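Local atomic coordinates of DyP-type peroxidase (Pleurotus ostreatus PC15, PDB entry 6FSK), a protein that probably uses hydrogen peroxide to oxidise dyes and manganese(II) at a heme b centre, as a member of the dye-decolorizing peroxidase family. Residues Q33-H44 against I156-I166; Q397-V408 against V423-Q433. The protein carries 1 engineered substitution. All blocks are in the same frame, centred on the assembly; numbering follows the deposited sequence.

Interaction 1. Residues Q33-H44 against I156-I166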
loop_
_atom_site.group_PDB
_atom_site.type_symbol
_atom_site.label_atom_id
_atom_site.label_comp_id
_atom_site.label_asym_id
_atom_site.label_seq_id
_atom_site.Cartn_x
_atom_site.Cartn_y
_atom_site.Cartn_z
ATOM N N GLN A 33 32.198 7.465 4.652
ATOM C CA GLN A 33 31.721 8.455 5.541
ATOM C C GLN A 33 30.230 8.189 5.929
ATOM O O GLN A 33 29.820 8.458 7.034
ATOM C CB GLN A 33 31.757 9.775 4.859
ATOM C CG GLN A 33 31.435 10.899 5.806
ATOM C CD GLN A 33 31.591 12.244 5.118
ATOM O OE1 GLN A 33 31.519 12.340 3.863
ATOM N NE2 GLN A 33 31.819 13.270 5.902
ATOM N N PHE A 34 29.496 7.683 4.950
ATOM C CA PHE A 34 28.103 7.305 5.194
ATOM C C PHE A 34 28.029 6.289 6.299
ATOM O O PHE A 34 27.224 6.420 7.255
ATOM C CB PHE A 34 27.437 6.755 3.924
ATOM C CG PHE A 34 26.015 6.274 4.164
ATOM C CD1 PHE A 34 25.003 7.186 4.237
ATOM C CD2 PHE A 34 25.722 4.931 4.357
ATOM C CE1 PHE A 34 23.695 6.770 4.513
ATOM C CE2 PHE A 34 24.432 4.503 4.534
ATOM C CZ PHE A 34 23.419 5.434 4.618
ATOM N N LYS A 35 28.895 5.275 6.202
ATOM C CA LYS A 35 28.852 4.218 7.232
ATOM C C LYS A 35 29.282 4.733 8.551
ATOM O O LYS A 35 28.718 4.420 9.554
ATOM C CB LYS A 35 29.634 3.015 6.801
ATOM C CG LYS A 35 29.122 2.302 5.578
ATOM C CD LYS A 35 29.926 1.050 5.321
ATOM C CE LYS A 35 29.529 0.472 4.011
ATOM N NZ LYS A 35 29.971 -0.931 3.806
ATOM N N ALA A 36 30.259 5.667 8.613
ATOM C CA ALA A 36 30.589 6.239 9.893
ATOM C C ALA A 36 29.400 7.069 10.465
ATOM O O ALA A 36 29.115 7.054 11.654
ATOM C CB ALA A 36 31.854 7.113 9.751
ATOM N N ASN A 37 28.703 7.871 9.589
ATOM C CA ASN A 37 27.628 8.674 10.025
ATOM C C ASN A 37 26.390 7.809 10.514
ATOM O O ASN A 37 25.669 8.142 11.440
ATOM C CB ASN A 37 27.163 9.591 8.881
ATOM C CG ASN A 37 28.171 10.627 8.479
ATOM O OD1 ASN A 37 29.187 10.911 9.186
ATOM N ND2 ASN A 37 27.943 11.206 7.351
ATOM N N MET A 38 26.259 6.669 9.871
ATOM C CA MET A 38 25.199 5.728 10.182
ATOM C C MET A 38 25.277 5.324 11.638
ATOM O O MET A 38 24.276 5.143 12.321
ATOM C CB MET A 38 25.246 4.492 9.349
ATOM C CG MET A 38 24.552 4.639 8.006
ATOM S SD MET A 38 22.756 4.865 8.060
ATOM C CE MET A 38 22.157 3.270 8.673
ATOM N N ALA A 39 26.466 5.245 12.182
ATOM C CA ALA A 39 26.525 4.930 13.620
ATOM C C ALA A 39 25.847 5.852 14.562
ATOM O O ALA A 39 25.327 5.452 15.593
ATOM C CB ALA A 39 27.998 4.751 14.013
ATOM N N HIS A 40 25.823 7.137 14.210
ATOM C CA HIS A 40 25.156 8.109 14.940
ATOM C C HIS A 40 23.675 8.176 14.658
ATOM O O HIS A 40 22.921 8.622 15.493
ATOM C CB HIS A 40 25.773 9.465 14.639
ATOM C CG HIS A 40 27.137 9.581 15.212
ATOM N ND1 HIS A 40 28.273 9.433 14.458
ATOM C CD2 HIS A 40 27.534 9.679 16.504
ATOM C CE1 HIS A 40 29.327 9.522 15.255
ATOM N NE2 HIS A 40 28.901 9.654 16.498
ATOM N N PHE A 41 23.275 7.758 13.458
ATOM C CA PHE A 41 21.868 7.727 13.061
ATOM C C PHE A 41 21.108 6.581 13.740
ATOM O O PHE A 41 19.975 6.776 14.164
ATOM C CB PHE A 41 21.795 7.582 11.547
ATOM C CG PHE A 41 20.371 7.492 10.968
ATOM C CD1 PHE A 41 19.340 8.275 11.435
ATOM C CD2 PHE A 41 20.145 6.612 9.982
ATOM C CE1 PHE A 41 18.070 8.196 10.869
ATOM C CE2 PHE A 41 18.887 6.540 9.382
ATOM C CZ PHE A 41 17.863 7.294 9.899
ATOM N N ILE A 42 21.708 5.410 13.840
ATOM C CA ILE A 42 20.977 4.224 14.241
ATOM C C ILE A 42 20.216 4.345 15.556
ATOM O O ILE A 42 19.068 3.926 15.673
ATOM C CB ILE A 42 21.901 2.964 14.161
ATOM C CG1 ILE A 42 22.180 2.584 12.735
ATOM C CG2 ILE A 42 21.281 1.764 14.950
ATOM C CD1 ILE A 42 23.407 1.711 12.549
ATOM N N PRO A 43 20.771 4.985 16.615
ATOM C CA PRO A 43 20.029 5.139 17.859
ATOM C C PRO A 43 18.771 5.977 17.810
ATOM O O PRO A 43 17.991 5.922 18.740
ATOM C CB PRO A 43 21.062 5.783 18.826
ATOM C CG PRO A 43 22.314 5.479 18.235
ATOM C CD PRO A 43 22.166 5.421 16.758
ATOM N N HIS A 44 18.570 6.762 16.721
ATOM C CA HIS A 44 17.343 7.479 16.469
ATOM C C HIS A 44 16.195 6.635 15.860
ATOM O O HIS A 44 15.044 7.111 15.880
ATOM C CB HIS A 44 17.611 8.572 15.453
ATOM C CG HIS A 44 18.322 9.753 16.015
ATOM N ND1 HIS A 44 19.693 9.868 16.062
ATOM C CD2 HIS A 44 17.825 10.874 16.571
ATOM C CE1 HIS A 44 20.021 11.010 16.653
ATOM N NE2 HIS A 44 18.906 11.655 16.947
ATOM N N ILE A 156 23.424 14.886 10.849
ATOM C CA ILE A 156 24.300 13.713 10.970
ATOM C C ILE A 156 25.042 13.319 9.689
ATOM O O ILE A 156 26.181 12.859 9.679
ATOM C CB ILE A 156 23.474 12.480 11.488
ATOM C CG1 ILE A 156 23.036 12.745 12.909
ATOM C CG2 ILE A 156 24.255 11.196 11.353
ATOM C CD1 ILE A 156 22.020 11.717 13.400
ATOM N N PHE A 157 24.386 13.429 8.526
ATOM C CA PHE A 157 24.960 13.033 7.282
ATOM C C PHE A 157 25.553 14.242 6.498
ATOM O O PHE A 157 25.937 14.117 5.340
ATOM C CB PHE A 157 23.949 12.310 6.396
ATOM C CG PHE A 157 23.500 10.983 6.953
ATOM C CD1 PHE A 157 24.269 9.859 6.785
ATOM C CD2 PHE A 157 22.302 10.928 7.676
ATOM C CE1 PHE A 157 23.867 8.617 7.388
ATOM C CE2 PHE A 157 21.876 9.731 8.209
ATOM C CZ PHE A 157 22.674 8.589 8.126
ATOM N N GLY A 158 25.504 15.386 7.102
ATOM C CA GLY A 158 26.151 16.614 6.564
ATOM C C GLY A 158 25.454 17.121 5.330
ATOM O O GLY A 158 26.072 17.785 4.508
ATOM N N VAL A 159 24.123 16.878 5.245
ATOM C CA VAL A 159 23.406 17.236 4.010
ATOM C C VAL A 159 23.483 18.763 3.776
ATOM O O VAL A 159 23.265 19.546 4.691
ATOM C CB VAL A 159 21.911 16.820 4.074
ATOM C CG1 VAL A 159 21.135 17.335 2.837
ATOM C CG2 VAL A 159 21.749 15.298 4.271
ATOM N N GLY A 160 23.832 19.112 2.560
ATOM C CA GLY A 160 23.954 20.490 2.115
ATOM C C GLY A 160 25.278 21.157 2.441
ATOM O O GLY A 160 25.467 22.378 2.206
ATOM N N THR A 161 26.239 20.372 2.957
ATOM C CA THR A 161 27.548 20.911 3.330
ATOM C C THR A 161 28.597 20.273 2.409
ATOM O O THR A 161 28.346 19.293 1.684
ATOM C CB THR A 161 27.963 20.586 4.787
ATOM O OG1 THR A 161 28.352 19.227 4.836
ATOM C CG2 THR A 161 26.919 20.883 5.754
ATOM N N SER A 162 29.851 20.795 2.437
ATOM C CA SER A 162 30.864 20.169 1.622
ATOM C C SER A 162 31.382 18.831 2.210
ATOM O O SER A 162 32.187 18.168 1.559
ATOM C CB SER A 162 32.060 21.083 1.451
ATOM O OG SER A 162 32.567 21.406 2.732
ATOM N N HIS A 163 30.892 18.412 3.368
ATOM C CA HIS A 163 31.226 17.124 3.947
ATOM C C HIS A 163 30.022 16.200 3.968
ATOM O O HIS A 163 29.995 15.263 4.731
ATOM C CB HIS A 163 31.822 17.280 5.394
ATOM C CG HIS A 163 30.928 17.866 6.419
ATOM N ND1 HIS A 163 30.888 19.219 6.678
ATOM C CD2 HIS A 163 30.026 17.315 7.242
ATOM C CE1 HIS A 163 30.005 19.466 7.615
ATOM N NE2 HIS A 163 29.432 18.324 7.935
ATOM N N ALA A 164 29.066 16.431 3.090
ATOM C CA ALA A 164 27.903 15.526 3.066
ATOM C C ALA A 164 28.334 14.121 2.720
ATOM O O ALA A 164 29.094 13.919 1.782
ATOM C CB ALA A 164 26.930 16.022 2.000
ATOM N N SER A 165 27.614 13.146 3.300
ATOM C CA SER A 165 27.774 11.802 2.791
ATOM C C SER A 165 26.595 11.265 1.998
ATOM O O SER A 165 26.673 10.199 1.429
ATOM C CB SER A 165 28.044 10.830 3.945
ATOM O OG SER A 165 26.983 10.835 4.846
ATOM N N ILE A 166 25.515 12.045 1.976
ATOM C CA ILE A 166 24.408 11.719 1.072
ATOM C C ILE A 166 23.963 13.006 0.390
ATOM O O ILE A 166 24.209 14.117 0.910
ATOM C CB ILE A 166 23.217 11.114 1.847
ATOM C CG1 ILE A 166 22.496 12.099 2.812
ATOM C CG2 ILE A 166 23.628 9.813 2.568
ATOM C CD1 ILE A 166 21.415 11.574 3.709
HETATM O O HOH W 1 32.161 13.925 2.162
HETATM O O HOH W 2 28.770 13.824 7.044
#
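Ile156, at the end of helix 144-156, lies along helix 31-41 in the N-terminal ferredoxin-like domain of the DyP fold; strand 74-80 supports the same patch through Phe34 and Phe41. Ile156 CG2 comes 3.4 Å from Asn37 O, while its CD1 reaches on to His44 CE1 at 3.9 Å. Phe157 holds its CG beside the backbone N (chi1 -66°), which sends the ring into an aromatic cluster with Phe34 and Phe41. Its CZ-CE2 edge points at the face of Phe41 in an offset edge-to-face pair, the planes at 74°. The Phe157 ring lies nearly parallel to that of Phe34 but slid aside, meeting it mainly at the rims, with Phe157 CE1 3.4 Å from Phe34 CE1. Met38 adds a Met-aromatic contact, its SD at the ring edge 3.7 Å from Phe157 CZ. Gly158 leaves the helix with positive phi in a Schellman motif; a CB there would strike His163 CD2. Beyond the Thr161 ST turn, a water donates to His163 O and accepts from Asn37 ND2. Asn37 ND2 also gives a short but poorly directed, weak hydrogen bond to Ser165 OG (2.7 Å, 127°), while Ser165 N returns to Phe157 O and closes the loop. At the start of strand 166-175, Ile166 CG2 sits 3.4 Å from Phe34 CD1 and 3.6 Å from Phe34 CE1.

Interaction 2. Residues Q397-V408 against V423-Q433. With HEM (protoporphyrin IX containing Fe), chain C.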
loop_
_atom_site.group_PDB
_atom_site.type_symbol
_atom_site.label_atom_id
_atom_site.label_comp_id
_atom_site.label_asym_id
_atom_site.label_seq_id
_atom_site.Cartn_x
_atom_site.Cartn_y
_atom_site.Cartn_z
ATOM N N GLN A 397 -0.495 -6.512 -8.207
ATOM C CA GLN A 397 -0.692 -5.571 -9.289
ATOM C C GLN A 397 -0.849 -6.248 -10.607
ATOM O O GLN A 397 -1.826 -6.005 -11.355
ATOM C CB GLN A 397 0.450 -4.598 -9.319
ATOM C CG GLN A 397 0.324 -3.443 -10.375
ATOM C CD GLN A 397 -0.714 -2.403 -9.942
ATOM O OE1 GLN A 397 -0.637 -1.843 -8.888
ATOM N NE2 GLN A 397 -1.774 -2.277 -10.741
ATOM N N GLU A 398 0.111 -7.136 -10.968
ATOM C CA GLU A 398 0.125 -7.688 -12.330
ATOM C C GLU A 398 -0.867 -8.788 -12.523
ATOM O O GLU A 398 -1.558 -8.852 -13.566
ATOM C CB GLU A 398 1.507 -8.239 -12.634
ATOM C CG GLU A 398 1.647 -8.746 -14.047
ATOM C CD GLU A 398 2.929 -9.446 -14.408
ATOM O OE1 GLU A 398 3.747 -9.860 -13.526
ATOM O OE2 GLU A 398 3.063 -9.562 -15.700
ATOM N N SER A 399 -0.887 -9.726 -11.593
ATOM C CA SER A 399 -1.666 -10.944 -11.741
ATOM C C SER A 399 -3.123 -10.861 -11.332
ATOM O O SER A 399 -3.932 -11.647 -11.788
ATOM C CB SER A 399 -0.974 -12.131 -11.097
ATOM O OG SER A 399 0.178 -12.536 -11.877
ATOM N N TRP A 400 -3.483 -9.908 -10.486
ATOM C CA TRP A 400 -4.836 -9.743 -9.974
ATOM C C TRP A 400 -5.468 -8.440 -10.524
ATOM O O TRP A 400 -6.388 -8.522 -11.327
ATOM C CB TRP A 400 -4.859 -9.811 -8.444
ATOM C CG TRP A 400 -4.509 -11.180 -7.915
ATOM C CD1 TRP A 400 -4.344 -12.384 -8.638
ATOM C CD2 TRP A 400 -4.307 -11.513 -6.518
ATOM N NE1 TRP A 400 -4.055 -13.414 -7.745
ATOM C CE2 TRP A 400 -4.076 -12.910 -6.459
ATOM C CE3 TRP A 400 -4.279 -10.752 -5.336
ATOM C CZ2 TRP A 400 -3.769 -13.545 -5.230
ATOM C CZ3 TRP A 400 -4.056 -11.363 -4.155
ATOM C CH2 TRP A 400 -3.835 -12.796 -4.110
ATOM N N ALA A 401 -4.996 -7.276 -10.089
ATOM C CA ALA A 401 -5.582 -5.979 -10.473
ATOM C C ALA A 401 -5.559 -5.746 -11.984
ATOM O O ALA A 401 -6.571 -5.267 -12.527
ATOM C CB ALA A 401 -4.879 -4.840 -9.756
ATOM N N ASN A 402 -4.485 -6.089 -12.647
ATOM C CA ASN A 402 -4.326 -5.787 -14.062
ATOM C C ASN A 402 -4.945 -6.892 -14.961
ATOM O O ASN A 402 -4.864 -6.803 -16.191
ATOM C CB ASN A 402 -2.840 -5.709 -14.432
ATOM C CG ASN A 402 -2.088 -4.546 -13.865
ATOM O OD1 ASN A 402 -2.644 -3.653 -13.158
ATOM N ND2 ASN A 402 -0.832 -4.474 -14.261
ATOM N N ALA A 403 -5.407 -7.997 -14.360
ATOM C CA ALA A 403 -5.779 -9.241 -15.082
ATOM C C ALA A 403 -7.283 -9.271 -15.240
ATOM O O ALA A 403 -8.008 -9.537 -14.289
ATOM C CB ALA A 403 -5.328 -10.465 -14.315
ATOM N N PRO A 404 -7.816 -8.944 -16.428
ATOM C CA PRO A 404 -9.289 -8.869 -16.563
ATOM C C PRO A 404 -10.034 -10.165 -16.357
ATOM O O PRO A 404 -11.193 -10.166 -16.044
ATOM C CB PRO A 404 -9.492 -8.298 -17.990
ATOM C CG PRO A 404 -8.260 -8.544 -18.676
ATOM C CD PRO A 404 -7.145 -8.517 -17.667
ATOM N N ASN A 405 -9.310 -11.284 -16.507
ATOM C CA ASN A 405 -9.955 -12.552 -16.272
ATOM C C ASN A 405 -9.866 -13.062 -14.853
ATOM O O ASN A 405 -10.515 -14.038 -14.518
ATOM C CB ASN A 405 -9.428 -13.607 -17.225
ATOM C CG ASN A 405 -9.748 -13.274 -18.642
ATOM O OD1 ASN A 405 -10.913 -13.217 -18.987
ATOM N ND2 ASN A 405 -8.757 -12.951 -19.394
ATOM N N PHE A 406 -9.092 -12.371 -13.999
ATOM C CA PHE A 406 -8.968 -12.776 -12.596
ATOM C C PHE A 406 -10.186 -12.317 -11.768
ATOM O O PHE A 406 -10.540 -11.132 -11.898
ATOM C CB PHE A 406 -7.666 -12.221 -11.971
ATOM C CG PHE A 406 -7.504 -12.612 -10.540
ATOM C CD1 PHE A 406 -7.093 -13.892 -10.235
ATOM C CD2 PHE A 406 -7.920 -11.820 -9.501
ATOM C CE1 PHE A 406 -6.967 -14.362 -8.921
ATOM C CE2 PHE A 406 -7.879 -12.249 -8.187
ATOM C CZ PHE A 406 -7.389 -13.527 -7.881
ATOM N N PRO A 407 -10.846 -13.154 -10.957
ATOM C CA PRO A 407 -10.387 -14.434 -10.464
ATOM C C PRO A 407 -11.046 -15.642 -11.162
ATOM O O PRO A 407 -10.847 -16.772 -10.737
ATOM C CB PRO A 407 -10.906 -14.434 -9.036
ATOM C CG PRO A 407 -12.140 -13.680 -9.119
ATOM C CD PRO A 407 -11.864 -12.559 -10.099
ATOM N N VAL A 408 -11.728 -15.410 -12.255
ATOM C CA VAL A 408 -12.372 -16.505 -12.979
ATOM C C VAL A 408 -11.327 -17.488 -13.508
ATOM O O VAL A 408 -11.483 -18.729 -13.445
ATOM C CB VAL A 408 -13.330 -15.961 -14.107
ATOM C CG1 VAL A 408 -13.772 -17.133 -14.995
ATOM C CG2 VAL A 408 -14.528 -15.265 -13.464
ATOM N N VAL A 423 -17.819 -15.170 -18.046
ATOM C CA VAL A 423 -17.683 -14.034 -17.092
ATOM C C VAL A 423 -16.225 -13.524 -17.150
ATOM O O VAL A 423 -15.243 -14.305 -16.978
ATOM C CB VAL A 423 -17.995 -14.492 -15.646
ATOM C CG1 VAL A 423 -17.711 -13.371 -14.664
ATOM C CG2 VAL A 423 -19.396 -14.955 -15.535
ATOM N N VAL A 424 -16.093 -12.227 -17.359
ATOM C CA VAL A 424 -14.853 -11.518 -17.519
ATOM C C VAL A 424 -14.925 -10.340 -16.501
ATOM O O VAL A 424 -15.537 -9.335 -16.773
ATOM C CB VAL A 424 -14.598 -10.970 -18.972
ATOM C CG1 VAL A 424 -13.220 -10.311 -19.005
ATOM C CG2 VAL A 424 -14.649 -12.143 -19.971
ATOM N N PRO A 425 -14.342 -10.547 -15.291
ATOM C CA PRO A 425 -14.507 -9.522 -14.278
ATOM C C PRO A 425 -14.071 -8.130 -14.708
ATOM O O PRO A 425 -14.697 -7.154 -14.347
ATOM C CB PRO A 425 -13.600 -10.012 -13.139
ATOM C CG PRO A 425 -13.834 -11.526 -13.239
ATOM C CD PRO A 425 -13.693 -11.752 -14.716
ATOM N N GLY A 426 -13.004 -8.058 -15.473
ATOM C CA GLY A 426 -12.379 -6.819 -15.843
ATOM C C GLY A 426 -11.349 -6.333 -14.862
ATOM O O GLY A 426 -10.822 -7.104 -14.038
ATOM N N PHE A 427 -10.945 -5.115 -15.084
ATOM C CA PHE A 427 -9.901 -4.488 -14.298
ATOM C C PHE A 427 -10.395 -4.023 -12.922
ATOM O O PHE A 427 -11.543 -3.591 -12.750
ATOM C CB PHE A 427 -9.282 -3.240 -15.044
ATOM C CG PHE A 427 -8.417 -3.631 -16.198
ATOM C CD1 PHE A 427 -8.995 -4.033 -17.375
ATOM C CD2 PHE A 427 -7.068 -3.673 -16.091
ATOM C CE1 PHE A 427 -8.216 -4.429 -18.467
ATOM C CE2 PHE A 427 -6.275 -4.082 -17.163
ATOM C CZ PHE A 427 -6.872 -4.461 -18.350
ATOM N N ASP A 428 -9.461 -4.027 -11.969
ATOM C CA ASP A 428 -9.615 -3.260 -10.755
ATOM C C ASP A 428 -9.693 -1.795 -11.215
ATOM O O ASP A 428 -8.793 -1.312 -11.935
ATOM C CB ASP A 428 -8.392 -3.480 -9.905
ATOM C CG ASP A 428 -8.392 -2.703 -8.642
ATOM O OD1 ASP A 428 -8.693 -1.461 -8.630
ATOM O OD2 ASP A 428 -8.021 -3.300 -7.561
ATOM N N ALA A 429 -10.804 -1.113 -10.941
ATOM C CA ALA A 429 -10.991 0.227 -11.488
ATOM C C ALA A 429 -10.320 1.286 -10.684
ATOM O O ALA A 429 -10.264 2.449 -11.078
ATOM C CB ALA A 429 -12.490 0.519 -11.620
ATOM N N ILE A 430 -9.758 0.927 -9.568
ATOM C CA ILE A 430 -8.988 1.901 -8.783
ATOM C C ILE A 430 -7.518 1.890 -9.215
ATOM O O ILE A 430 -6.945 2.895 -9.554
ATOM C CB ILE A 430 -9.124 1.642 -7.260
ATOM C CG1 ILE A 430 -10.567 1.646 -6.849
ATOM C CG2 ILE A 430 -8.283 2.614 -6.460
ATOM C CD1 ILE A 430 -11.283 2.958 -7.000
ATOM N N ILE A 431 -6.912 0.720 -9.225
ATOM C CA ILE A 431 -5.485 0.571 -9.504
ATOM C C ILE A 431 -5.110 -0.254 -10.729
ATOM O O ILE A 431 -3.950 -0.312 -11.094
ATOM C CB ILE A 431 -4.676 -0.007 -8.278
ATOM C CG1 ILE A 431 -5.141 -1.437 -7.933
ATOM C CG2 ILE A 431 -4.810 0.832 -7.052
ATOM C CD1 ILE A 431 -4.188 -2.272 -7.152
ATOM N N GLY A 432 -6.077 -0.931 -11.338
ATOM C CA GLY A 432 -5.684 -1.809 -12.490
ATOM C C GLY A 432 -5.126 -1.041 -13.663
ATOM O O GLY A 432 -5.699 0.042 -13.997
ATOM N N GLN A 433 -4.026 -1.484 -14.253
ATOM C CA GLN A 433 -3.391 -0.788 -15.352
ATOM C C GLN A 433 -3.300 -1.712 -16.517
ATOM O O GLN A 433 -3.083 -2.951 -16.353
ATOM C CB GLN A 433 -1.968 -0.367 -14.957
ATOM C CG GLN A 433 -1.975 0.651 -13.854
ATOM C CD GLN A 433 -0.634 1.347 -13.623
ATOM O OE1 GLN A 433 -0.537 2.592 -13.789
ATOM N NE2 GLN A 433 0.379 0.571 -13.293
HETATM C CHA HEM C . -7.824 -1.894 0.543
HETATM C CHB HEM C . -8.008 2.424 -1.591
HETATM C CHC HEM C . -3.890 1.403 -3.866
HETATM C CHD HEM C . -3.852 -3.058 -1.974
HETATM C C1A HEM C . -8.265 -0.618 0.189
HETATM C C2A HEM C . -9.431 0.040 0.688
HETATM C C3A HEM C . -9.463 1.261 0.135
HETATM C C4A HEM C . -8.355 1.325 -0.769
HETATM C CMA HEM C . -10.527 2.290 0.305
HETATM C CAA HEM C . -10.442 -0.578 1.641
HETATM C CBA HEM C . -10.248 -0.336 3.132
HETATM C CGA HEM C . -9.055 -1.062 3.695
HETATM O O1A HEM C . -9.105 -2.277 3.899
HETATM O O2A HEM C . -8.033 -0.384 3.969
HETATM C C1B HEM C . -6.897 2.560 -2.428
HETATM C C2B HEM C . -6.540 3.690 -3.156
HETATM C C3B HEM C . -5.360 3.461 -3.791
HETATM C C4B HEM C . -5.014 2.079 -3.430
HETATM C CMB HEM C . -7.346 4.960 -3.268
HETATM C CAB HEM C . -4.517 4.263 -4.704
HETATM C CBB HEM C . -4.566 5.577 -4.759
HETATM C C1C HEM C . -3.519 0.109 -3.667
HETATM C C2C HEM C . -2.447 -0.607 -4.217
HETATM C C3C HEM C . -2.427 -1.879 -3.723
HETATM C C4C HEM C . -3.502 -1.944 -2.762
HETATM C CMC HEM C . -1.461 -0.015 -5.188
HETATM C CAC HEM C . -1.584 -3.070 -4.019
HETATM C CBC HEM C . -0.971 -3.277 -5.202
HETATM C C1D HEM C . -4.922 -3.055 -1.074
HETATM C C2D HEM C . -5.120 -4.209 -0.143
HETATM C C3D HEM C . -6.233 -3.837 0.599
HETATM C C4D HEM C . -6.676 -2.565 0.053
HETATM C CMD HEM C . -4.306 -5.431 0.005
HETATM C CAD HEM C . -6.953 -4.648 1.670
HETATM C CBD HEM C . -7.949 -5.613 1.109
HETATM C CGD HEM C . -8.544 -6.486 2.186
HETATM O O1D HEM C . -9.799 -6.521 2.166
HETATM O O2D HEM C . -7.836 -6.990 3.034
HETATM N NA HEM C . -7.639 0.134 -0.807
HETATM N NB HEM C . -6.015 1.558 -2.664
HETATM N NC HEM C . -4.247 -0.794 -2.854
HETATM N ND HEM C . -5.906 -2.162 -0.964
HETATM FE FE HEM C . -6.007 -0.352 -1.870
HETATM O O HOH W 3 -12.663 -14.793 -17.722
#
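The Phe427 ring carries Pro404 CD over one face, 4.1 Å from Phe427 CZ, the two side chains running side by side, while Asn402 O approaches the ring obliquely. Phe406 is sandwiched within its own segment: Trp400 CD1 lies over one face and Pro407 CB over the other. The Gln397 chain bends at chi2 (74°), carrying its amide back to the loop; both acceptors lie close to the amide plane, NE2 donating to Ile431 O at 3.0 Å and to Asn402 OD1 at 2.9 Å. Asn402 OD1 is gripped twice, since Gln433 N reaches it at 2.8 Å from the opposite face of the Asn402 amide. A leucine in place of Gln397 would probably leave Ile431 O without this donor and Asn402 with one grip fewer, its side chain less firmly fixed. The bonds of Gln397 and Asn402 tie helix 393-401 to the loop that lines the proximal side of the heme pocket: Asp428 OD2 accepts from ND1 of His329, the axial iron ligand, while its OD1 takes Ile430 N and Ile431 N in an Asx motif. Ile431 CG2 packs 3.4 Å from heme CHC, and its CD1 3.7 Å from Ala401 CB. The backbones also meet directly: Asp428 N donates to Ala401 O on an in-plane lone pair. Gly426 N does the same to Pro404 O, at 2.8 Å. Val408 CG2 rests against Pro425 CG, and a water joins Asn405 OD1 to Val423 O.

How the interactions relate
The two contacts follow one another along the chain, interaction 1 closing before interaction 2 opens, and lie on opposite sides of the molecular centre. Their centres are 44 Å apart and their nearest atoms about 28 Å, so they do not touch. One antiparallel sheet spans the chain between them: interaction 1 leads into the outermost strand 166-175, whereas helix 393-401 of interaction 2 follows strand 379-386, next to the other edge. Interaction 2, centred about 17 Å from the centre of the chain, lines part of the heme pocket and, through Asp428, hydrogen-bonds the proximal His329. Interaction 1, about 29 Å out, joins peripheral helix and loop far from the heme.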